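Local coordinates for putative peptidase (Chlamydophila abortus, PDB 3CE2), which probably acts as a zinc-dependent oligopeptidase of the M3B (oligopeptidase F) family, breaking down small peptides, at residues P425-E430 against D573-I578; I155-I160 against A270-N275; L546-K551 against S582-G587. One frame throughout, in Å; residues are numbered along the deposited sequence.

Contact 1. Residues P425-E430 against D573-I578; sequences PIFLAE and DFPLEI. With ZN (zinc ion), chain D.
Pro-575 has the most surface buried here and touches both Phe-427 and Leu-428. CB of Pro-575 lies 3.6 Å from CD2 of Phe-427 and 4.0 Å from CG of Leu-428. The phenylalanine and proline side chains cross at about a right angle. CG of Phe-427 stands anti to its backbone N (chi1 -175°). This swings the ring out toward helix 575-581, where CZ of Phe-427, at the far end, meets CD2 of Leu-576 at 3.9 Å. Leu-428 works through two branches. CD2 lies near Pro-575 CB and in the plane of the Phe-427 ring, at its edge. CD1 of Leu-428 reaches past the proline and meets the CD1 methyl of Ile-578 at 3.9 Å. Pro-425 adds a looser touch, with its CG 4.2 Å from Pro-575 CB. The interface is wholly apolar and largely buried.

Polar work is done at the ends. Asp-573 OD1 accepts the backbone N of Phe-574, the N-cap residue of helix 575-581, and OD2 forms a salt bridge with Lys-581. At the other end of the contact, Glu-430 OE2 binds the zinc ion at 2.5 Å. His-402 and His-406 complete the protein ligands. This is the HExxH-plus-glutamate site of a zinc metallopeptidase. The apolar contact therefore packs helix 575-581 against the loop that leads into a metal ligand.

The loop runs between helices 394-416 and 431-447. Helix 536-553 covers Phe-427 through Tyr-536, Gln-537 and Thr-540, while Phe-566 of helix 559-567 packs on Leu-428 and Ile-578.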
loop_
_atom_site.group_PDB
_atom_site.type_symbol
_atom_site.label_atom_id
_atom_site.label_comp_id
_atom_site.label_asym_id
_atom_site.label_seq_id
_atom_site.Cartn_x
_atom_site.Cartn_y
_atom_site.Cartn_z
ATOM N N PRO A 425 -8.125 -5.726 -4.575
ATOM C CA PRO A 425 -7.582 -4.452 -5.051
ATOM C C PRO A 425 -6.632 -3.827 -4.023
ATOM O O PRO A 425 -6.524 -4.325 -2.889
ATOM C CB PRO A 425 -8.831 -3.582 -5.213
ATOM C CG PRO A 425 -9.747 -4.057 -4.132
ATOM C CD PRO A 425 -9.487 -5.580 -4.040
ATOM N N ILE A 426 -5.957 -2.747 -4.427
ATOM C CA ILE A 426 -4.933 -2.095 -3.594
ATOM C C ILE A 426 -5.529 -1.625 -2.270
ATOM O O ILE A 426 -4.930 -1.781 -1.211
ATOM C CB ILE A 426 -4.291 -0.892 -4.319
ATOM C CG1 ILE A 426 -3.574 -1.339 -5.604
ATOM C CG2 ILE A 426 -3.332 -0.141 -3.384
ATOM C CD1 ILE A 426 -2.177 -1.961 -5.382
ATOM N N PHE A 427 -6.724 -1.057 -2.353
ATOM C CA PHE A 427 -7.473 -0.655 -1.189
ATOM C C PHE A 427 -7.486 -1.729 -0.085
ATOM O O PHE A 427 -7.643 -1.414 1.068
ATOM C CB PHE A 427 -8.906 -0.318 -1.624
ATOM C CG PHE A 427 -9.769 0.228 -0.525
ATOM C CD1 PHE A 427 -10.052 1.582 -0.458
ATOM C CD2 PHE A 427 -10.292 -0.610 0.448
ATOM C CE1 PHE A 427 -10.836 2.088 0.558
ATOM C CE2 PHE A 427 -11.061 -0.104 1.458
ATOM C CZ PHE A 427 -11.334 1.253 1.514
ATOM N N LEU A 428 -7.340 -3.003 -0.422
ATOM C CA LEU A 428 -7.401 -4.035 0.623
ATOM C C LEU A 428 -6.061 -4.714 0.867
ATOM O O LEU A 428 -5.956 -5.590 1.712
ATOM C CB LEU A 428 -8.430 -5.120 0.282
ATOM C CG LEU A 428 -9.923 -4.845 0.101
ATOM C CD1 LEU A 428 -10.601 -6.149 -0.312
ATOM C CD2 LEU A 428 -10.556 -4.292 1.393
ATOM N N ALA A 429 -5.034 -4.317 0.130
ATOM C CA ALA A 429 -3.768 -5.064 0.147
ATOM C C ALA A 429 -2.900 -4.871 1.377
ATOM O O ALA A 429 -1.897 -5.554 1.533
ATOM C CB ALA A 429 -2.953 -4.759 -1.112
ATOM N N GLU A 430 -3.232 -3.930 2.239
ATOM C CA GLU A 430 -2.383 -3.734 3.404
ATOM C C GLU A 430 -2.981 -4.308 4.702
ATOM O O GLU A 430 -2.301 -4.389 5.723
ATOM C CB GLU A 430 -1.956 -2.255 3.550
ATOM C CG GLU A 430 -0.648 -1.866 2.799
ATOM C CD GLU A 430 0.621 -2.624 3.281
ATOM O OE1 GLU A 430 1.028 -2.513 4.467
ATOM O OE2 GLU A 430 1.242 -3.323 2.459
ATOM N N ASP A 573 -15.735 -8.438 -5.420
ATOM C CA ASP A 573 -16.730 -7.405 -5.355
ATOM C C ASP A 573 -15.987 -6.113 -5.050
ATOM O O ASP A 573 -14.779 -6.135 -4.831
ATOM C CB ASP A 573 -17.703 -7.744 -4.234
ATOM C CG ASP A 573 -19.091 -7.140 -4.434
ATOM O OD1 ASP A 573 -19.295 -6.247 -5.292
ATOM O OD2 ASP A 573 -19.998 -7.572 -3.697
ATOM N N PHE A 574 -16.698 -4.993 -5.036
ATOM C CA PHE A 574 -16.136 -3.737 -4.559
ATOM C C PHE A 574 -15.614 -3.901 -3.150
ATOM O O PHE A 574 -16.212 -4.606 -2.340
ATOM C CB PHE A 574 -17.187 -2.629 -4.623
ATOM C CG PHE A 574 -17.616 -2.311 -6.028
ATOM C CD1 PHE A 574 -16.696 -1.785 -6.947
ATOM C CD2 PHE A 574 -18.907 -2.599 -6.463
ATOM C CE1 PHE A 574 -17.070 -1.523 -8.254
ATOM C CE2 PHE A 574 -19.282 -2.324 -7.779
ATOM C CZ PHE A 574 -18.367 -1.797 -8.668
ATOM N N PRO A 575 -14.489 -3.254 -2.849
ATOM C CA PRO A 575 -13.824 -3.456 -1.543
ATOM C C PRO A 575 -14.703 -3.223 -0.307
ATOM O O PRO A 575 -14.596 -3.974 0.664
ATOM C CB PRO A 575 -12.657 -2.463 -1.567
ATOM C CG PRO A 575 -12.946 -1.506 -2.743
ATOM C CD PRO A 575 -13.780 -2.291 -3.717
ATOM N N LEU A 576 -15.558 -2.202 -0.316
ATOM C CA LEU A 576 -16.402 -1.992 0.870
ATOM C C LEU A 576 -17.424 -3.108 1.015
ATOM O O LEU A 576 -17.743 -3.525 2.139
ATOM C CB LEU A 576 -17.097 -0.630 0.874
ATOM C CG LEU A 576 -16.209 0.625 0.868
ATOM C CD1 LEU A 576 -17.070 1.867 0.890
ATOM C CD2 LEU A 576 -15.130 0.651 1.981
ATOM N N GLU A 577 -17.941 -3.584 -0.115
ATOM C CA GLU A 577 -18.862 -4.713 -0.107
ATOM C C GLU A 577 -18.197 -5.969 0.438
ATOM O O GLU A 577 -18.778 -6.656 1.280
ATOM C CB GLU A 577 -19.464 -4.955 -1.485
ATOM C CG GLU A 577 -20.444 -3.863 -1.858
ATOM C CD GLU A 577 -21.549 -3.732 -0.802
ATOM O OE1 GLU A 577 -22.139 -4.782 -0.430
ATOM O OE2 GLU A 577 -21.808 -2.592 -0.324
ATOM N N ILE A 578 -16.972 -6.247 -0.006
ATOM C CA ILE A 578 -16.228 -7.384 0.525
ATOM C C ILE A 578 -16.103 -7.266 2.037
ATOM O O ILE A 578 -16.240 -8.232 2.780
ATOM C CB ILE A 578 -14.821 -7.453 -0.044
ATOM C CG1 ILE A 578 -14.855 -8.013 -1.464
ATOM C CG2 ILE A 578 -13.943 -8.333 0.843
ATOM C CD1 ILE A 578 -13.464 -7.982 -2.168
HETATM ZN ZN ZN D . 3.156 -4.899 2.544
#

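Contact 2. Residues I155-I160 against A270-N275; sequences IFRLSI and ALYHNN
Arg-157 lays its guanidinium flat on the ring of Tyr-272, with centres 4.0 Å apart and planes at 21°. This is a stacked cation-pi pair. NH2 sits over the ring face, offset toward the rim. The arginine chain bends at chi3 (84°), which also turns NH1 and NH2 of Arg-157 end-on to Tyr-272 O, each at 3.1 Å. That oxygen lies in the guanidinium plane and takes a third bond from Asn-275 N. The Tyr-272 OH donates a hydrogen bond to Arg-157 O. Asn-275 CB covers the opposite face of the guanidinium. Asn-275 has positive phi and is the C-prime residue of the Schellman motif that ends helix 266-271, so Arg-157 binds a helix terminus.

The margins are looser. CD2 of Leu-158 lies at the edge of the Tyr-272 ring, 4.0 Å from its CE2. Ile-160, which is exposed, rests its CD1 3.5 Å from the Tyr-272 OH. The CB of His-273, also exposed, points away from 155-160.

The contact lies at the surface, far from the annotated metal sites. It ties the turn after helix 149-156 to the end of helix 266-271. Helices 124-129 and 133-141 pack behind the first segment, and helix 536-553 meets Leu-271 and Asn-274.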
loop_
_atom_site.group_PDB
_atom_site.type_symbol
_atom_site.label_atom_id
_atom_site.label_comp_id
_atom_site.label_asym_id
_atom_site.label_seq_id
_atom_site.Cartn_x
_atom_site.Cartn_y
_atom_site.Cartn_z
ATOM N N ILE A 155 -16.051 -2.294 -15.588
ATOM C CA ILE A 155 -15.754 -1.622 -16.834
ATOM C C ILE A 155 -16.888 -0.766 -17.375
ATOM O O ILE A 155 -16.654 0.332 -17.852
ATOM C CB ILE A 155 -15.335 -2.589 -17.888
ATOM C CG1 ILE A 155 -13.971 -3.198 -17.496
ATOM C CG2 ILE A 155 -15.315 -1.864 -19.235
ATOM C CD1 ILE A 155 -13.530 -4.383 -18.378
ATOM N N PHE A 156 -18.115 -1.266 -17.308
ATOM C CA PHE A 156 -19.290 -0.526 -17.800
ATOM C C PHE A 156 -19.632 0.691 -16.932
ATOM O O PHE A 156 -20.284 1.614 -17.389
ATOM C CB PHE A 156 -20.531 -1.434 -17.885
ATOM C CG PHE A 156 -20.428 -2.577 -18.886
ATOM C CD1 PHE A 156 -19.936 -2.377 -20.165
ATOM C CD2 PHE A 156 -20.877 -3.842 -18.549
ATOM C CE1 PHE A 156 -19.867 -3.428 -21.091
ATOM C CE2 PHE A 156 -20.801 -4.888 -19.458
ATOM C CZ PHE A 156 -20.292 -4.667 -20.743
ATOM N N ARG A 157 -19.207 0.696 -15.679
ATOM C CA ARG A 157 -19.492 1.844 -14.828
ATOM C C ARG A 157 -18.826 3.113 -15.356
ATOM O O ARG A 157 -19.178 4.226 -14.958
ATOM C CB ARG A 157 -19.048 1.571 -13.376
ATOM C CG ARG A 157 -20.157 0.939 -12.548
ATOM C CD ARG A 157 -19.699 0.467 -11.165
ATOM N NE ARG A 157 -19.701 1.549 -10.185
ATOM C CZ ARG A 157 -18.617 2.222 -9.834
ATOM N NH1 ARG A 157 -17.431 1.895 -10.372
ATOM N NH2 ARG A 157 -18.728 3.202 -8.945
ATOM N N LEU A 158 -17.856 2.941 -16.245
ATOM C CA LEU A 158 -17.059 4.064 -16.732
ATOM C C LEU A 158 -17.716 4.780 -17.911
ATOM O O LEU A 158 -17.295 5.861 -18.312
ATOM C CB LEU A 158 -15.632 3.606 -17.092
ATOM C CG LEU A 158 -14.782 3.259 -15.852
ATOM C CD1 LEU A 158 -13.394 2.693 -16.181
ATOM C CD2 LEU A 158 -14.701 4.452 -14.924
ATOM N N SER A 159 -18.752 4.165 -18.454
ATOM C CA SER A 159 -19.476 4.707 -19.597
ATOM C C SER A 159 -20.016 6.113 -19.313
ATOM O O SER A 159 -19.894 7.003 -20.145
ATOM C CB SER A 159 -20.643 3.777 -19.939
ATOM O OG SER A 159 -21.549 3.712 -18.835
ATOM N N ILE A 160 -20.615 6.317 -18.148
ATOM C CA ILE A 160 -21.206 7.613 -17.849
ATOM C C ILE A 160 -20.186 8.745 -17.595
ATOM O O ILE A 160 -20.565 9.898 -17.374
ATOM C CB ILE A 160 -22.189 7.504 -16.668
ATOM C CG1 ILE A 160 -21.464 7.069 -15.389
ATOM C CG2 ILE A 160 -23.285 6.501 -16.993
ATOM C CD1 ILE A 160 -22.327 7.230 -14.115
ATOM N N ALA A 270 -11.703 10.350 -8.043
ATOM C CA ALA A 270 -10.774 9.368 -7.495
ATOM C C ALA A 270 -11.452 8.189 -6.799
ATOM O O ALA A 270 -10.901 7.100 -6.748
ATOM C CB ALA A 270 -9.811 10.059 -6.534
ATOM N N LEU A 271 -12.637 8.406 -6.250
ATOM C CA LEU A 271 -13.291 7.380 -5.440
ATOM C C LEU A 271 -14.164 6.451 -6.266
ATOM O O LEU A 271 -14.651 5.427 -5.777
ATOM C CB LEU A 271 -14.157 8.027 -4.355
ATOM C CG LEU A 271 -13.472 8.774 -3.217
ATOM C CD1 LEU A 271 -14.458 8.946 -2.101
ATOM C CD2 LEU A 271 -12.273 8.033 -2.708
ATOM N N TYR A 272 -14.354 6.799 -7.523
ATOM C CA TYR A 272 -15.326 6.107 -8.355
ATOM C C TYR A 272 -14.897 4.692 -8.712
ATOM O O TYR A 272 -15.681 3.748 -8.607
ATOM C CB TYR A 272 -15.596 6.919 -9.626
ATOM C CG TYR A 272 -16.776 6.427 -10.425
ATOM C CD1 TYR A 272 -18.089 6.605 -9.965
ATOM C CD2 TYR A 272 -16.581 5.764 -11.634
ATOM C CE1 TYR A 272 -19.173 6.141 -10.702
ATOM C CE2 TYR A 272 -17.651 5.318 -12.385
ATOM C CZ TYR A 272 -18.944 5.498 -11.924
ATOM O OH TYR A 272 -19.990 5.035 -12.710
ATOM N N HIS A 273 -13.656 4.556 -9.153
ATOM C CA HIS A 273 -13.132 3.269 -9.541
ATOM C C HIS A 273 -13.528 2.205 -8.513
ATOM O O HIS A 273 -14.098 1.169 -8.848
ATOM C CB HIS A 273 -11.605 3.356 -9.692
ATOM C CG HIS A 273 -10.958 2.052 -10.059
ATOM N ND1 HIS A 273 -11.431 1.241 -11.078
ATOM C CD2 HIS A 273 -9.874 1.417 -9.546
ATOM C CE1 HIS A 273 -10.672 0.162 -11.166
ATOM N NE2 HIS A 273 -9.718 0.246 -10.253
ATOM N N ASN A 274 -13.234 2.476 -7.253
ATOM C CA ASN A 274 -13.522 1.543 -6.175
ATOM C C ASN A 274 -14.923 1.687 -5.623
ATOM O O ASN A 274 -15.274 1.044 -4.631
ATOM C CB ASN A 274 -12.546 1.771 -5.040
ATOM C CG ASN A 274 -11.245 1.072 -5.259
ATOM O OD1 ASN A 274 -10.194 1.559 -4.834
ATOM N ND2 ASN A 274 -11.295 -0.095 -5.913
ATOM N N ASN A 275 -15.710 2.555 -6.249
ATOM C CA ASN A 275 -17.070 2.782 -5.819
ATOM C C ASN A 275 -17.199 3.202 -4.349
ATOM O O ASN A 275 -18.030 2.670 -3.615
ATOM C CB ASN A 275 -17.884 1.527 -6.028
ATOM C CG ASN A 275 -19.345 1.807 -5.965
ATOM O OD1 ASN A 275 -19.749 2.965 -6.055
ATOM N ND2 ASN A 275 -20.158 0.770 -5.799
#

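Contact 3. Residues L546-K551 against S582-G587; sequences LCFLEK and SGLDMG
Cys-547, on helix 536-553, and Leu-584, in the loop after helix 575-581, are the closest backbone pair, with CA atoms 7.8 Å apart. The CB of Leu-584 points toward the helix. CD2 sits mainly over one face of the Phe-548 ring, offset toward the rim. Leu-584 CD2 makes a CH-pi contact there, 3.8 Å from the centroid of the Phe-548 ring and 19° off the normal. Leu-584 CD1 lies between the Phe-548 rim, Lys-551 NZ and the SG of Cys-547, the last at 3.5 Å. The cysteine SG is anti to its backbone N (chi1 180°), which carries it out from the helix to that methyl. Ser-582 approaches Phe-548 from the rim. CB of Ser-582 lies in the ring plane, 3.9 Å from CZ of Phe-548, and its carbonyl O also comes to the ring edge. The Ser-582 hydroxyl is hydrogen-bonded to Ile-578 O.

Gly-583 is the C-prime residue of a Schellman motif that ends helix 575-581. Its positive phi (90°) suits a glycine. Leu-584 N closes the motif on Leu-579 O, and Gly-583 N bonds to Lys-580 O. Two residues on, Asp-585 OD1 accepts Gly-587 N in an Asx turn. The loop thus passes from one helix end toward helix 590-607 through two local turns.

Lys-551 reaches the Schellman end from the neighbouring helix. The lysine chain and the leucine lie alongside each other, pointing opposite ways. Lys-551 NZ makes a weak hydrogen bond to Gly-583 O at 3.2 Å. A positive charge beside the C-terminal end of a helix is probably favourable. Tyr-563 and Phe-566 of helix 559-567 also meet the Phe-548 ring, and Leu-435 of helix 431-447 packs on it too.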
loop_
_atom_site.group_PDB
_atom_site.type_symbol
_atom_site.label_atom_id
_atom_site.label_comp_id
_atom_site.label_asym_id
_atom_site.label_seq_id
_atom_site.Cartn_x
_atom_site.Cartn_y
_atom_site.Cartn_z
ATOM N N LEU A 546 -7.202 -3.296 12.451
ATOM C CA LEU A 546 -7.370 -3.174 13.881
ATOM C C LEU A 546 -8.756 -3.628 14.342
ATOM O O LEU A 546 -8.895 -4.251 15.393
ATOM C CB LEU A 546 -7.105 -1.741 14.313
ATOM C CG LEU A 546 -5.645 -1.324 14.221
ATOM C CD1 LEU A 546 -5.532 0.041 14.785
ATOM C CD2 LEU A 546 -4.753 -2.275 14.985
ATOM N N CYS A 547 -9.769 -3.324 13.544
ATOM C CA CYS A 547 -11.126 -3.787 13.800
ATOM C C CYS A 547 -11.218 -5.297 13.792
ATOM O O CYS A 547 -11.610 -5.906 14.779
ATOM C CB CYS A 547 -12.074 -3.221 12.752
ATOM S SG CYS A 547 -13.801 -3.724 12.949
ATOM N N PHE A 548 -10.856 -5.910 12.676
ATOM C CA PHE A 548 -10.801 -7.371 12.578
ATOM C C PHE A 548 -10.051 -7.977 13.735
ATOM O O PHE A 548 -10.506 -8.927 14.369
ATOM C CB PHE A 548 -10.090 -7.757 11.306
ATOM C CG PHE A 548 -10.988 -7.867 10.130
ATOM C CD1 PHE A 548 -12.153 -8.613 10.206
ATOM C CD2 PHE A 548 -10.655 -7.273 8.938
ATOM C CE1 PHE A 548 -12.976 -8.736 9.113
ATOM C CE2 PHE A 548 -11.463 -7.395 7.840
ATOM C CZ PHE A 548 -12.625 -8.113 7.925
ATOM N N LEU A 549 -8.898 -7.407 14.027
ATOM C CA LEU A 549 -8.050 -7.939 15.097
ATOM C C LEU A 549 -8.701 -7.860 16.486
ATOM O O LEU A 549 -8.675 -8.827 17.258
ATOM C CB LEU A 549 -6.678 -7.243 15.086
ATOM C CG LEU A 549 -5.733 -7.733 16.167
ATOM C CD1 LEU A 549 -5.543 -9.245 16.085
ATOM C CD2 LEU A 549 -4.406 -6.995 16.089
ATOM N N GLU A 550 -9.289 -6.709 16.801
ATOM C CA GLU A 550 -9.925 -6.507 18.100
ATOM C C GLU A 550 -11.054 -7.524 18.326
ATOM O O GLU A 550 -11.129 -8.149 19.382
ATOM C CB GLU A 550 -10.449 -5.079 18.204
ATOM C CG GLU A 550 -11.167 -4.742 19.518
ATOM C CD GLU A 550 -10.215 -4.461 20.674
ATOM O OE1 GLU A 550 -8.996 -4.750 20.556
ATOM O OE2 GLU A 550 -10.694 -3.941 21.704
ATOM N N LYS A 551 -11.907 -7.708 17.324
ATOM C CA LYS A 551 -12.953 -8.709 17.396
ATOM C C LYS A 551 -12.366 -10.092 17.645
ATOM O O LYS A 551 -12.913 -10.873 18.421
ATOM C CB LYS A 551 -13.782 -8.720 16.115
ATOM C CG LYS A 551 -14.597 -7.461 15.889
ATOM C CD LYS A 551 -15.421 -7.507 14.581
ATOM C CE LYS A 551 -16.509 -6.431 14.641
ATOM N NZ LYS A 551 -16.861 -5.841 13.320
ATOM N N SER A 582 -18.006 -9.265 5.402
ATOM C CA SER A 582 -17.155 -9.765 6.488
ATOM C C SER A 582 -17.390 -9.101 7.844
ATOM O O SER A 582 -16.588 -9.277 8.766
ATOM C CB SER A 582 -15.689 -9.596 6.119
ATOM O OG SER A 582 -15.374 -10.327 4.955
ATOM N N GLY A 583 -18.473 -8.331 7.961
ATOM C CA GLY A 583 -18.865 -7.703 9.238
ATOM C C GLY A 583 -18.295 -6.323 9.519
ATOM O O GLY A 583 -18.507 -5.785 10.599
ATOM N N LEU A 584 -17.553 -5.752 8.568
ATOM C CA LEU A 584 -17.045 -4.392 8.708
ATOM C C LEU A 584 -17.839 -3.461 7.827
ATOM O O LEU A 584 -17.699 -3.488 6.621
ATOM C CB LEU A 584 -15.576 -4.310 8.311
ATOM C CG LEU A 584 -14.629 -4.434 9.496
ATOM C CD1 LEU A 584 -14.962 -5.703 10.282
ATOM C CD2 LEU A 584 -13.182 -4.439 9.055
ATOM N N ASP A 585 -18.679 -2.629 8.409
ATOM C CA ASP A 585 -19.414 -1.703 7.588
ATOM C C ASP A 585 -18.795 -0.309 7.659
ATOM O O ASP A 585 -19.098 0.478 8.568
ATOM C CB ASP A 585 -20.878 -1.680 8.006
ATOM C CG ASP A 585 -21.752 -0.912 7.032
ATOM O OD1 ASP A 585 -21.227 -0.068 6.262
ATOM O OD2 ASP A 585 -22.978 -1.154 7.056
ATOM N N MET A 586 -17.920 -0.013 6.700
ATOM C CA MET A 586 -17.206 1.258 6.680
ATOM C C MET A 586 -18.185 2.388 6.425
ATOM O O MET A 586 -17.849 3.549 6.590
ATOM C CB MET A 586 -16.120 1.269 5.605
ATOM C CG MET A 586 -15.190 0.068 5.615
ATOM S SD MET A 586 -14.166 -0.032 7.102
ATOM C CE MET A 586 -13.088 1.398 6.901
ATOM N N GLY A 587 -19.398 2.047 6.012
ATOM C CA GLY A 587 -20.449 3.048 5.864
ATOM C C GLY A 587 -20.929 3.519 7.232
ATOM O O GLY A 587 -21.678 4.490 7.345
#

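Contact 2 comes first along the chain and closes before contact 1 opens. Contacts 1 and 3 cross, since their segments alternate. Contact 1 is the middle one: its centre lies about 14 Å from that of contact 2 and about 13 Å from that of contact 3. Contacts 2 and 3 do not touch. Phe-574 joins contacts 1 and 2, with its CZ 3.6 Å from Arg-157 CD and its CD1 3.6 Å from Asn-275 CB. Leu-576 CD2 joins contacts 1 and 3 by packing on Met-586 CG. From contact 2 at the surface the packing leads inward to contact 1 and its loop with zinc ligand Glu-430. Helix 575-581 begins in contact 1, and contact 3 lies at its far end.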